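Local coordinates for protein adenylate kinase (Cryptosporidium parvum Iowa II, PDB 3BE4) that probably catalyses reversible phosphoryl transfer between ATP and AMP, and here holds the two-substrate mimic bis(adenosine)-5'-pentaphosphate, at residues Ile11-Ser16 with Asp178-Gln183; Asp166-Asn169 with Val175-Asp178. One frame throughout, in Å; residues are numbered along the deposited sequence.

Contact 1 of 2, residues Ile11-Ser16 with Asp178-Gln183. With AP5 (bis(adenosine)-5'-pentaphosphate), chain C.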
ATOM      1  N   ILE A  11      -2.759  -5.294   4.349  1.00 18.12           N
ATOM      2  CA  ILE A  11      -4.097  -4.995   3.864  1.00 19.66           C
ATOM      3  C   ILE A  11      -4.628  -3.980   4.912  1.00 18.31           C
ATOM      4  O   ILE A  11      -4.377  -4.071   6.118  1.00 16.68           O
ATOM      5  CB  ILE A  11      -4.997  -6.265   4.069  1.00 21.44           C
ATOM      6  CG1 ILE A  11      -4.590  -7.344   3.074  1.00 26.14           C
ATOM      7  CG2 ILE A  11      -6.491  -5.924   3.719  1.00 23.80           C
ATOM      8  CD1 ILE A  11      -5.353  -8.663   3.413  1.00 25.89           C
ATOM      9  N   GLY A  12      -5.362  -3.024   4.441  1.00 15.73           N
ATOM     10  CA  GLY A  12      -5.925  -2.098   5.422  1.00 17.15           C
ATOM     11  C   GLY A  12      -6.676  -1.068   4.572  1.00 17.61           C
ATOM     12  O   GLY A  12      -6.464  -0.961   3.375  1.00 18.82           O
ATOM     13  N   ALA A  13      -7.537  -0.346   5.266  1.00 18.85           N
ATOM     14  CA  ALA A  13      -8.356   0.703   4.605  1.00 17.24           C
ATOM     15  C   ALA A  13      -7.466   1.641   3.817  1.00 19.89           C
ATOM     16  O   ALA A  13      -6.304   1.881   4.232  1.00 16.85           O
ATOM     17  CB  ALA A  13      -9.167   1.409   5.634  1.00 18.49           C
ATOM     18  N   PRO A  14      -7.959   2.282   2.741  1.00 18.56           N
ATOM     19  CA  PRO A  14      -7.277   3.362   2.101  1.00 18.52           C
ATOM     20  C   PRO A  14      -6.929   4.408   3.201  1.00 17.07           C
ATOM     21  O   PRO A  14      -7.714   4.771   4.058  1.00 18.23           O
ATOM     22  CB  PRO A  14      -8.301   3.877   1.079  1.00 21.87           C
ATOM     23  CG  PRO A  14      -9.613   3.334   1.623  1.00 20.43           C
ATOM     24  CD  PRO A  14      -9.320   2.031   2.124  1.00 19.85           C
ATOM     25  N   GLY A  15      -5.669   4.861   3.255  1.00 16.14           N
ATOM     26  CA  GLY A  15      -5.385   5.819   4.258  1.00 15.54           C
ATOM     27  C   GLY A  15      -4.900   5.336   5.637  1.00 16.78           C
ATOM     28  O   GLY A  15      -4.595   6.139   6.550  1.00 16.63           O
ATOM     29  N   SER A  16      -4.704   4.011   5.776  1.00 15.20           N
ATOM     30  CA  SER A  16      -4.434   3.403   7.047  1.00 15.10           C
ATOM     31  C   SER A  16      -2.963   3.463   7.502  1.00 13.65           C
ATOM     32  O   SER A  16      -2.726   3.053   8.646  1.00 16.18           O
ATOM     33  CB  SER A  16      -5.001   1.964   7.101  1.00 16.15           C
ATOM     34  OG  SER A  16      -4.431   1.190   5.994  1.00 17.31           O
ATOM     35  N   ASP A 178     -15.870   2.761   0.573  1.00 16.51           N
ATOM     36  CA  ASP A 178     -16.991   1.839   0.278  1.00 20.88           C
ATOM     37  C   ASP A 178     -16.476   0.588  -0.431  1.00 20.86           C
ATOM     38  O   ASP A 178     -16.807  -0.603  -0.068  1.00 21.70           O
ATOM     39  CB  ASP A 178     -17.961   2.562  -0.621  1.00 19.62           C
ATOM     40  CG  ASP A 178     -19.266   1.792  -0.772  1.00 31.68           C
ATOM     41  OD1 ASP A 178     -19.765   1.345   0.259  1.00 40.68           O
ATOM     42  OD2 ASP A 178     -19.731   1.568  -1.930  1.00 45.02           O
ATOM     43  N   VAL A 179     -15.657   0.798  -1.482  1.00 18.80           N
ATOM     44  CA  VAL A 179     -15.154  -0.395  -2.259  1.00 18.60           C
ATOM     45  C   VAL A 179     -14.185  -1.215  -1.381  1.00 19.48           C
ATOM     46  O   VAL A 179     -14.104  -2.465  -1.497  1.00 19.66           O
ATOM     47  CB  VAL A 179     -14.562  -0.018  -3.628  1.00 20.84           C
ATOM     48  CG1 VAL A 179     -15.618   0.822  -4.454  1.00 21.55           C
ATOM     49  CG2 VAL A 179     -13.376   0.952  -3.457  1.00 23.78           C
ATOM     50  N   PHE A 180     -13.406  -0.528  -0.510  1.00 18.55           N
ATOM     51  CA  PHE A 180     -12.605  -1.290   0.455  1.00 18.10           C
ATOM     52  C   PHE A 180     -13.448  -2.233   1.361  1.00 18.51           C
ATOM     53  O   PHE A 180     -13.161  -3.426   1.403  1.00 18.30           O
ATOM     54  CB  PHE A 180     -11.849  -0.361   1.400  1.00 17.42           C
ATOM     55  CG  PHE A 180     -11.249  -1.116   2.558  1.00 17.33           C
ATOM     56  CD1 PHE A 180     -10.064  -1.891   2.380  1.00 16.05           C
ATOM     57  CD2 PHE A 180     -11.802  -1.055   3.820  1.00 19.38           C
ATOM     58  CE1 PHE A 180      -9.531  -2.642   3.422  1.00 19.74           C
ATOM     59  CE2 PHE A 180     -11.167  -1.728   4.909  1.00 20.10           C
ATOM     60  CZ  PHE A 180     -10.113  -2.582   4.664  1.00 16.28           C
ATOM     61  N   HIS A 181     -14.596  -1.750   1.899  1.00 17.87           N
ATOM     62  CA  HIS A 181     -15.381  -2.630   2.775  1.00 19.84           C
ATOM     63  C   HIS A 181     -16.061  -3.743   1.962  1.00 20.70           C
ATOM     64  O   HIS A 181     -16.119  -4.872   2.487  1.00 21.77           O
ATOM     65  CB  HIS A 181     -16.364  -1.726   3.514  1.00 21.83           C
ATOM     66  CG  HIS A 181     -15.704  -0.922   4.607  1.00 22.10           C
ATOM     67  ND1 HIS A 181     -15.078  -1.522   5.668  1.00 27.02           N
ATOM     68  CD2 HIS A 181     -15.605   0.418   4.815  1.00 23.16           C
ATOM     69  CE1 HIS A 181     -14.621  -0.601   6.500  1.00 29.84           C
ATOM     70  NE2 HIS A 181     -14.947   0.583   6.013  1.00 25.84           N
ATOM     71  N   LYS A 182     -16.519  -3.429   0.738  1.00 20.49           N
ATOM     72  CA  LYS A 182     -17.202  -4.436  -0.089  1.00 23.02           C
ATOM     73  C   LYS A 182     -16.252  -5.503  -0.658  1.00 24.18           C
ATOM     74  O   LYS A 182     -16.542  -6.744  -0.685  1.00 24.97           O
ATOM     75  CB  LYS A 182     -17.944  -3.733  -1.227  1.00 22.07           C
ATOM     76  CG  LYS A 182     -19.199  -3.040  -0.696  1.00 29.30           C
ATOM     77  CD  LYS A 182     -19.895  -2.191  -1.858  1.00 32.00           C
ATOM     78  CE  LYS A 182     -21.290  -1.521  -1.467  1.00 37.06           C
ATOM     79  NZ  LYS A 182     -21.501  -1.183  -0.040  1.00 44.62           N
ATOM     80  N   GLN A 183     -15.116  -5.085  -1.209  1.00 21.36           N
ATOM     81  CA  GLN A 183     -14.249  -5.931  -2.058  1.00 21.31           C
ATOM     82  C   GLN A 183     -12.957  -6.343  -1.417  1.00 21.87           C
ATOM     83  O   GLN A 183     -12.442  -7.443  -1.735  1.00 22.77           O
ATOM     84  CB  GLN A 183     -13.976  -5.245  -3.412  1.00 23.58           C
ATOM     85  CG  GLN A 183     -15.244  -5.295  -4.245  1.00 29.15           C
ATOM     86  CD  GLN A 183     -15.120  -4.694  -5.597  1.00 36.87           C
ATOM     87  OE1 GLN A 183     -14.441  -5.214  -6.481  1.00 38.85           O
ATOM     88  NE2 GLN A 183     -15.805  -3.585  -5.789  1.00 36.87           N
TER
HETATM   89  PA  AP5 C 219      -3.208   3.926  -3.250  1.00 15.11           P
HETATM   90  O1A AP5 C 219      -2.119   4.941  -3.634  1.00 18.13           O
HETATM   91  O2A AP5 C 219      -2.824   2.657  -2.646  1.00 15.16           O
HETATM   92  O3A AP5 C 219      -4.289   4.658  -2.324  1.00 16.83           O
HETATM   93  PB  AP5 C 219      -5.259   4.090  -1.200  1.00 16.08           P
HETATM   94  O1B AP5 C 219      -5.580   2.695  -1.437  1.00 16.45           O
HETATM   95  O2B AP5 C 219      -6.369   5.134  -1.024  1.00 19.85           O
HETATM   96  O3B AP5 C 219      -4.215   4.172   0.115  1.00 13.84           O
HETATM   97  PG  AP5 C 219      -3.269   5.338   0.560  1.00 14.71           P
HETATM   98  O1G AP5 C 219      -4.069   6.594   0.586  1.00 18.39           O
HETATM   99  O2G AP5 C 219      -2.060   5.247  -0.278  1.00 14.71           O
HETATM  100  O3G AP5 C 219      -3.045   4.810   2.032  1.00 14.83           O
HETATM  101  PD  AP5 C 219      -1.757   4.259   2.870  1.00 13.66           P
HETATM  102  O1D AP5 C 219      -0.620   4.162   1.946  1.00 13.80           O
HETATM  103  O2D AP5 C 219      -2.255   3.096   3.623  1.00 14.57           O
HETATM  104  O3D AP5 C 219      -1.560   5.417   3.956  1.00 13.36           O
HETATM  105  PE  AP5 C 219      -0.367   6.467   4.064  1.00 13.64           P
HETATM  106  O1E AP5 C 219      -0.287   7.206   2.836  1.00 13.89           O
HETATM  107  O2E AP5 C 219       0.898   5.816   4.588  1.00 15.96           O
HETATM  108  O5F AP5 C 219      -4.122   3.526  -4.498  1.00 14.64           O
HETATM  109  C5F AP5 C 219      -4.464   4.658  -5.314  1.00 16.38           C
HETATM  110  C4F AP5 C 219      -5.704   4.134  -6.150  1.00 15.09           C
HETATM  111  O4F AP5 C 219      -5.178   3.381  -7.217  1.00 15.00           O
HETATM  112  C3F AP5 C 219      -6.706   3.264  -5.492  1.00 17.91           C
HETATM  113  O3F AP5 C 219      -7.667   4.010  -4.777  1.00 18.02           O
HETATM  114  C2F AP5 C 219      -7.293   2.635  -6.772  1.00 17.65           C
HETATM  115  O2F AP5 C 219      -8.054   3.635  -7.555  1.00 21.54           O
HETATM  116  C1F AP5 C 219      -6.056   2.293  -7.582  1.00 15.62           C
HETATM  117  N9A AP5 C 219      -5.523   1.019  -7.181  1.00 15.05           N
HETATM  118  C8A AP5 C 219      -4.296   0.871  -6.477  1.00 10.84           C
HETATM  119  N7A AP5 C 219      -4.050  -0.410  -6.259  1.00 14.41           N
HETATM  120  C5A AP5 C 219      -5.093  -1.138  -6.868  1.00 16.28           C
HETATM  121  C6A AP5 C 219      -5.305  -2.497  -6.999  1.00 16.56           C
HETATM  122  N6A AP5 C 219      -4.640  -3.505  -6.423  1.00 15.28           N
HETATM  123  N1A AP5 C 219      -6.492  -2.827  -7.699  1.00 16.27           N
HETATM  124  C2A AP5 C 219      -7.203  -1.867  -8.249  1.00 16.18           C
HETATM  125  N3A AP5 C 219      -7.030  -0.531  -8.156  1.00 16.14           N
HETATM  126  C4A AP5 C 219      -5.847  -0.164  -7.478  1.00 15.62           C
HETATM  127  O5J AP5 C 219      -0.877   7.332   5.272  1.00 13.78           O
HETATM  128  C5J AP5 C 219      -2.039   8.280   5.083  1.00 13.71           C
HETATM  129  C4J AP5 C 219      -1.738   9.462   6.030  1.00 14.30           C
HETATM  130  O4J AP5 C 219      -1.697   9.121   7.429  1.00 11.67           O
HETATM  131  C3J AP5 C 219      -0.462  10.208   5.632  1.00 14.21           C
HETATM  132  O3J AP5 C 219      -0.659  11.594   5.813  1.00 14.53           O
HETATM  133  C2J AP5 C 219       0.412   9.698   6.735  1.00 12.96           C
HETATM  134  O2J AP5 C 219       1.437  10.631   7.046  1.00 15.46           O
HETATM  135  C1J AP5 C 219      -0.354   9.598   7.981  1.00 13.73           C
HETATM  136  N9B AP5 C 219      -0.044   8.592   8.949  1.00 12.49           N
HETATM  137  C8B AP5 C 219       0.509   7.336   8.705  1.00 13.75           C
HETATM  138  N7B AP5 C 219       0.574   6.676   9.877  1.00 16.98           N
HETATM  139  C5B AP5 C 219       0.078   7.492  10.866  1.00 16.20           C
HETATM  140  C6B AP5 C 219      -0.260   7.283  12.239  1.00 15.01           C
HETATM  141  N6B AP5 C 219       0.032   6.120  12.823  1.00 18.38           N
HETATM  142  N1B AP5 C 219      -0.809   8.321  12.928  1.00 15.05           N
HETATM  143  C2B AP5 C 219      -1.171   9.499  12.257  1.00 14.54           C
HETATM  144  N3B AP5 C 219      -0.959   9.723  10.925  1.00 13.59           N
HETATM  145  C4B AP5 C 219      -0.418   8.680  10.194  1.00 13.91           C

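Contact 2 of 2, residues Asp166-Asn169 with Val175-Asp178. With AP5 (bis(adenosine)-5'-pentaphosphate), chain C.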
ATOM      1  N   ASP A 166      -4.904  14.055  -6.078  1.00 17.51           N
ATOM      2  CA  ASP A 166      -6.212  14.396  -6.626  1.00 18.80           C
ATOM      3  C   ASP A 166      -7.234  13.421  -6.189  1.00 18.76           C
ATOM      4  O   ASP A 166      -8.430  13.827  -6.268  1.00 18.25           O
ATOM      5  CB  ASP A 166      -6.185  14.420  -8.127  1.00 20.23           C
ATOM      6  CG  ASP A 166      -5.446  15.629  -8.696  1.00 26.46           C
ATOM      7  OD1 ASP A 166      -5.988  16.500  -9.349  1.00 24.16           O
ATOM      8  OD2 ASP A 166      -4.181  15.757  -8.582  1.00 30.38           O
ATOM      9  N   ASP A 167      -6.886  12.209  -5.707  1.00 15.58           N
ATOM     10  CA  ASP A 167      -7.972  11.339  -5.276  1.00 15.50           C
ATOM     11  C   ASP A 167      -8.403  11.570  -3.808  1.00 14.64           C
ATOM     12  O   ASP A 167      -9.271  10.855  -3.279  1.00 17.86           O
ATOM     13  CB  ASP A 167      -7.566   9.842  -5.470  1.00 15.51           C
ATOM     14  CG  ASP A 167      -6.339   9.394  -4.688  1.00 21.60           C
ATOM     15  OD1 ASP A 167      -5.466  10.205  -4.482  1.00 21.05           O
ATOM     16  OD2 ASP A 167      -6.140   8.143  -4.480  1.00 21.03           O
ATOM     17  N   ASP A 168      -7.727  12.540  -3.154  1.00 15.54           N
ATOM     18  CA  ASP A 168      -8.038  12.890  -1.804  1.00 14.98           C
ATOM     19  C   ASP A 168      -9.215  13.906  -1.702  1.00 18.67           C
ATOM     20  O   ASP A 168      -9.565  14.348  -0.583  1.00 27.12           O
ATOM     21  CB  ASP A 168      -6.770  13.339  -1.059  1.00 15.25           C
ATOM     22  CG  ASP A 168      -5.913  12.089  -0.688  1.00 18.59           C
ATOM     23  OD1 ASP A 168      -6.325  10.887  -0.767  1.00 17.41           O
ATOM     24  OD2 ASP A 168      -4.702  12.368  -0.363  1.00 18.82           O
ATOM     25  N   ASN A 169     -10.087  13.863  -2.670  1.00 20.06           N
ATOM     26  CA  ASN A 169     -11.262  14.752  -2.610  1.00 17.82           C
ATOM     27  C   ASN A 169     -12.395  13.945  -1.894  1.00 18.28           C
ATOM     28  O   ASN A 169     -12.352  12.689  -1.823  1.00 18.21           O
ATOM     29  CB  ASN A 169     -11.658  15.086  -4.043  1.00 20.27           C
ATOM     30  CG  ASN A 169     -12.084  13.820  -4.865  1.00 19.81           C
ATOM     31  OD1 ASN A 169     -13.324  13.343  -4.849  1.00 22.19           O
ATOM     32  ND2 ASN A 169     -11.152  13.251  -5.632  1.00 20.60           N
ATOM     33  N   VAL A 175     -15.917   6.784  -1.927  1.00 16.01           N
ATOM     34  CA  VAL A 175     -15.764   5.607  -2.864  1.00 16.94           C
ATOM     35  C   VAL A 175     -14.711   4.641  -2.367  1.00 17.00           C
ATOM     36  O   VAL A 175     -14.976   3.459  -2.223  1.00 17.93           O
ATOM     37  CB  VAL A 175     -15.578   6.025  -4.271  1.00 18.26           C
ATOM     38  CG1 VAL A 175     -15.504   4.826  -5.153  1.00 20.02           C
ATOM     39  CG2 VAL A 175     -16.795   6.866  -4.642  1.00 22.62           C
ATOM     40  N   ARG A 176     -13.499   5.186  -2.051  1.00 17.08           N
ATOM     41  CA  ARG A 176     -12.427   4.357  -1.636  1.00 15.70           C
ATOM     42  C   ARG A 176     -12.769   3.508  -0.423  1.00 16.60           C
ATOM     43  O   ARG A 176     -12.470   2.290  -0.373  1.00 17.46           O
ATOM     44  CB  ARG A 176     -11.115   5.201  -1.296  1.00 14.43           C
ATOM     45  CG  ARG A 176     -10.427   5.662  -2.589  1.00 15.64           C
ATOM     46  CD  ARG A 176      -9.775   7.031  -2.447  1.00 15.58           C
ATOM     47  NE  ARG A 176      -8.532   6.828  -1.665  1.00 16.01           N
ATOM     48  CZ  ARG A 176      -7.850   7.892  -1.191  1.00 18.98           C
ATOM     49  NH1 ARG A 176      -8.310   9.166  -1.330  1.00 19.86           N
ATOM     50  NH2 ARG A 176      -6.720   7.686  -0.442  1.00 20.06           N
ATOM     51  N   LEU A 177     -13.386   4.147   0.592  1.00 16.96           N
ATOM     52  CA  LEU A 177     -13.815   3.403   1.766  1.00 17.64           C
ATOM     53  C   LEU A 177     -14.920   2.359   1.388  1.00 16.61           C
ATOM     54  O   LEU A 177     -14.857   1.220   1.872  1.00 19.13           O
ATOM     55  CB  LEU A 177     -14.292   4.364   2.813  1.00 16.91           C
ATOM     56  CG  LEU A 177     -13.052   4.993   3.516  1.00 17.57           C
ATOM     57  CD1 LEU A 177     -13.556   6.178   4.363  1.00 24.44           C
ATOM     58  CD2 LEU A 177     -12.390   3.991   4.361  1.00 23.41           C
ATOM     59  N   ASP A 178     -15.870   2.761   0.573  1.00 16.51           N
ATOM     60  CA  ASP A 178     -16.991   1.839   0.278  1.00 20.88           C
ATOM     61  C   ASP A 178     -16.476   0.588  -0.431  1.00 20.86           C
ATOM     62  O   ASP A 178     -16.807  -0.603  -0.068  1.00 21.70           O
ATOM     63  CB  ASP A 178     -17.961   2.562  -0.621  1.00 19.62           C
ATOM     64  CG  ASP A 178     -19.266   1.792  -0.772  1.00 31.68           C
ATOM     65  OD1 ASP A 178     -19.765   1.345   0.259  1.00 40.68           O
ATOM     66  OD2 ASP A 178     -19.731   1.568  -1.930  1.00 45.02           O
TER
HETATM   67  PA  AP5 C 219      -3.208   3.926  -3.250  1.00 15.11           P
HETATM   68  O1A AP5 C 219      -2.119   4.941  -3.634  1.00 18.13           O
HETATM   69  O2A AP5 C 219      -2.824   2.657  -2.646  1.00 15.16           O
HETATM   70  O3A AP5 C 219      -4.289   4.658  -2.324  1.00 16.83           O
HETATM   71  PB  AP5 C 219      -5.259   4.090  -1.200  1.00 16.08           P
HETATM   72  O1B AP5 C 219      -5.580   2.695  -1.437  1.00 16.45           O
HETATM   73  O2B AP5 C 219      -6.369   5.134  -1.024  1.00 19.85           O
HETATM   74  O3B AP5 C 219      -4.215   4.172   0.115  1.00 13.84           O
HETATM   75  PG  AP5 C 219      -3.269   5.338   0.560  1.00 14.71           P
HETATM   76  O1G AP5 C 219      -4.069   6.594   0.586  1.00 18.39           O
HETATM   77  O2G AP5 C 219      -2.060   5.247  -0.278  1.00 14.71           O
HETATM   78  O3G AP5 C 219      -3.045   4.810   2.032  1.00 14.83           O
HETATM   79  PD  AP5 C 219      -1.757   4.259   2.870  1.00 13.66           P
HETATM   80  O1D AP5 C 219      -0.620   4.162   1.946  1.00 13.80           O
HETATM   81  O2D AP5 C 219      -2.255   3.096   3.623  1.00 14.57           O
HETATM   82  O3D AP5 C 219      -1.560   5.417   3.956  1.00 13.36           O
HETATM   83  PE  AP5 C 219      -0.367   6.467   4.064  1.00 13.64           P
HETATM   84  O1E AP5 C 219      -0.287   7.206   2.836  1.00 13.89           O
HETATM   85  O2E AP5 C 219       0.898   5.816   4.588  1.00 15.96           O
HETATM   86  O5F AP5 C 219      -4.122   3.526  -4.498  1.00 14.64           O
HETATM   87  C5F AP5 C 219      -4.464   4.658  -5.314  1.00 16.38           C
HETATM   88  C4F AP5 C 219      -5.704   4.134  -6.150  1.00 15.09           C
HETATM   89  O4F AP5 C 219      -5.178   3.381  -7.217  1.00 15.00           O
HETATM   90  C3F AP5 C 219      -6.706   3.264  -5.492  1.00 17.91           C
HETATM   91  O3F AP5 C 219      -7.667   4.010  -4.777  1.00 18.02           O
HETATM   92  C2F AP5 C 219      -7.293   2.635  -6.772  1.00 17.65           C
HETATM   93  O2F AP5 C 219      -8.054   3.635  -7.555  1.00 21.54           O
HETATM   94  C1F AP5 C 219      -6.056   2.293  -7.582  1.00 15.62           C
HETATM   95  N9A AP5 C 219      -5.523   1.019  -7.181  1.00 15.05           N
HETATM   96  C8A AP5 C 219      -4.296   0.871  -6.477  1.00 10.84           C
HETATM   97  N7A AP5 C 219      -4.050  -0.410  -6.259  1.00 14.41           N
HETATM   98  C5A AP5 C 219      -5.093  -1.138  -6.868  1.00 16.28           C
HETATM   99  C6A AP5 C 219      -5.305  -2.497  -6.999  1.00 16.56           C
HETATM  100  N6A AP5 C 219      -4.640  -3.505  -6.423  1.00 15.28           N
HETATM  101  N1A AP5 C 219      -6.492  -2.827  -7.699  1.00 16.27           N
HETATM  102  C2A AP5 C 219      -7.203  -1.867  -8.249  1.00 16.18           C
HETATM  103  N3A AP5 C 219      -7.030  -0.531  -8.156  1.00 16.14           N
HETATM  104  C4A AP5 C 219      -5.847  -0.164  -7.478  1.00 15.62           C
HETATM  105  O5J AP5 C 219      -0.877   7.332   5.272  1.00 13.78           O
HETATM  106  C5J AP5 C 219      -2.039   8.280   5.083  1.00 13.71           C
HETATM  107  C4J AP5 C 219      -1.738   9.462   6.030  1.00 14.30           C
HETATM  108  O4J AP5 C 219      -1.697   9.121   7.429  1.00 11.67           O
HETATM  109  C3J AP5 C 219      -0.462  10.208   5.632  1.00 14.21           C
HETATM  110  O3J AP5 C 219      -0.659  11.594   5.813  1.00 14.53           O
HETATM  111  C2J AP5 C 219       0.412   9.698   6.735  1.00 12.96           C
HETATM  112  O2J AP5 C 219       1.437  10.631   7.046  1.00 15.46           O
HETATM  113  C1J AP5 C 219      -0.354   9.598   7.981  1.00 13.73           C
HETATM  114  N9B AP5 C 219      -0.044   8.592   8.949  1.00 12.49           N
HETATM  115  C8B AP5 C 219       0.509   7.336   8.705  1.00 13.75           C
HETATM  116  N7B AP5 C 219       0.574   6.676   9.877  1.00 16.98           N
HETATM  117  C5B AP5 C 219       0.078   7.492  10.866  1.00 16.20           C
HETATM  118  C6B AP5 C 219      -0.260   7.283  12.239  1.00 15.01           C
HETATM  119  N6B AP5 C 219       0.032   6.120  12.823  1.00 18.38           N
HETATM  120  N1B AP5 C 219      -0.809   8.321  12.928  1.00 15.05           N
HETATM  121  C2B AP5 C 219      -1.171   9.499  12.257  1.00 14.54           C
HETATM  122  N3B AP5 C 219      -0.959   9.723  10.925  1.00 13.59           N
HETATM  123  C4B AP5 C 219      -0.418   8.680  10.194  1.00 13.91           C

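Contact 1 of 2, residues Ile11-Ser16 with Asp178-Gln183
Phe180, on helix 170-184, lays its ring against the start of the P-loop, the phosphate-binding loop that follows strand 7-12 in this P-loop NTPase fold. With CG anti to the backbone N (chi1 169°), the ring reaches out from the helix to the loop backbone. Ala13 sits over one face: its CA lies 3.6 Å from the ring centroid and only 6° off the ring normal, a well-centred CH-pi contact. The methyl is displaced towards one side, CB being 3.8 Å from Phe180 CE2. A small residue suits this place because the flat ring can come right down on the main chain. Gly12, having no side chain, likewise meets the ring with its backbone, its C approaching CE1 obliquely at 3.5 Å. Pro14 packs its ring obliquely across the root of the phenylalanine, CD 3.6 Å from Phe180 CB, while its CB faces the bound pentaphosphate. The contact is buried and has no hydrogen bond between the segments; the ring lies largely on the peptide backbone. Gly15 N turns to the ligand, donating to AP5 O3G at 2.9 Å. Within the type II turn from Ala13 to Ser16, Ser16 OG donates to Ala13 O at 2.7 Å, in the carbonyl plane.

Contact 2 of 2, residues Asp166-Asn169 with Val175-Asp178
A salt-bridge network at the phosphate site joins the loop leading into helix 170-184 to Arg176 on that helix, with Asp167 and Asp168 as the acidic partners. The guanidinium is met at its edge by two anionic groups and over a face by a third. At the edge, slightly tilted from the plane, Asp168 OD1 accepts through its anti lone pair from Arg176 NH1 at 2.7 Å, with an N-H...O angle of 154°; NH2 adds a weak bond to the same oxygen. The carboxylate and guanidinium planes are nearly coplanar, 17° apart. In the guanidinium plane, AP5 O2B takes a forked pair of bonds, from Arg176 NE at 2.8 Å and from NH2 at 2.6 Å, so the phosphate oxygen and Asp168 together fix the rotation of the group. Asp167 instead stacks its carboxylate on the guanidinium, OD2 lying 3.7 Å above the plane; this is attraction between charges without a directed N-H, and the main polar partner of that oxygen is Arg165. The carbonyl O of Asp167 receives a weak bond from NH1. Arginine suits the place because its flat, multiply donating end can serve phosphate and carboxylates at once. The acidic pair probably offsets the positive charge gathered here, since Arg132, paired with Asp168 OD2, and Arg165 also lie close. Asn169 caps the start of helix 170-184 through OD1 to Ala172 N, while Ile129 of helix 122-130 packs against both Asp168 and Arg176.

In the fold
Helix 170-184 carries one side of both contacts, whose centres lie 10 Å apart. Contact 1 seats the helix on the P-loop beside the central parallel sheet; contact 2, nearer the start of the helix, ties it to the loop that comes after strand 141-143. They meet directly where Pro14 CG packs 3.6 Å from Arg176 O and 4.0 Å from Leu177 CD2. The ligand joins them too: O2B of AP5 lies 3.1 Å from Pro14 CB and is also the oxygen bonded by Arg176. A magnesium ion is about 8 Å from the Pro14 side chain and about 7 Å from that of Arg176.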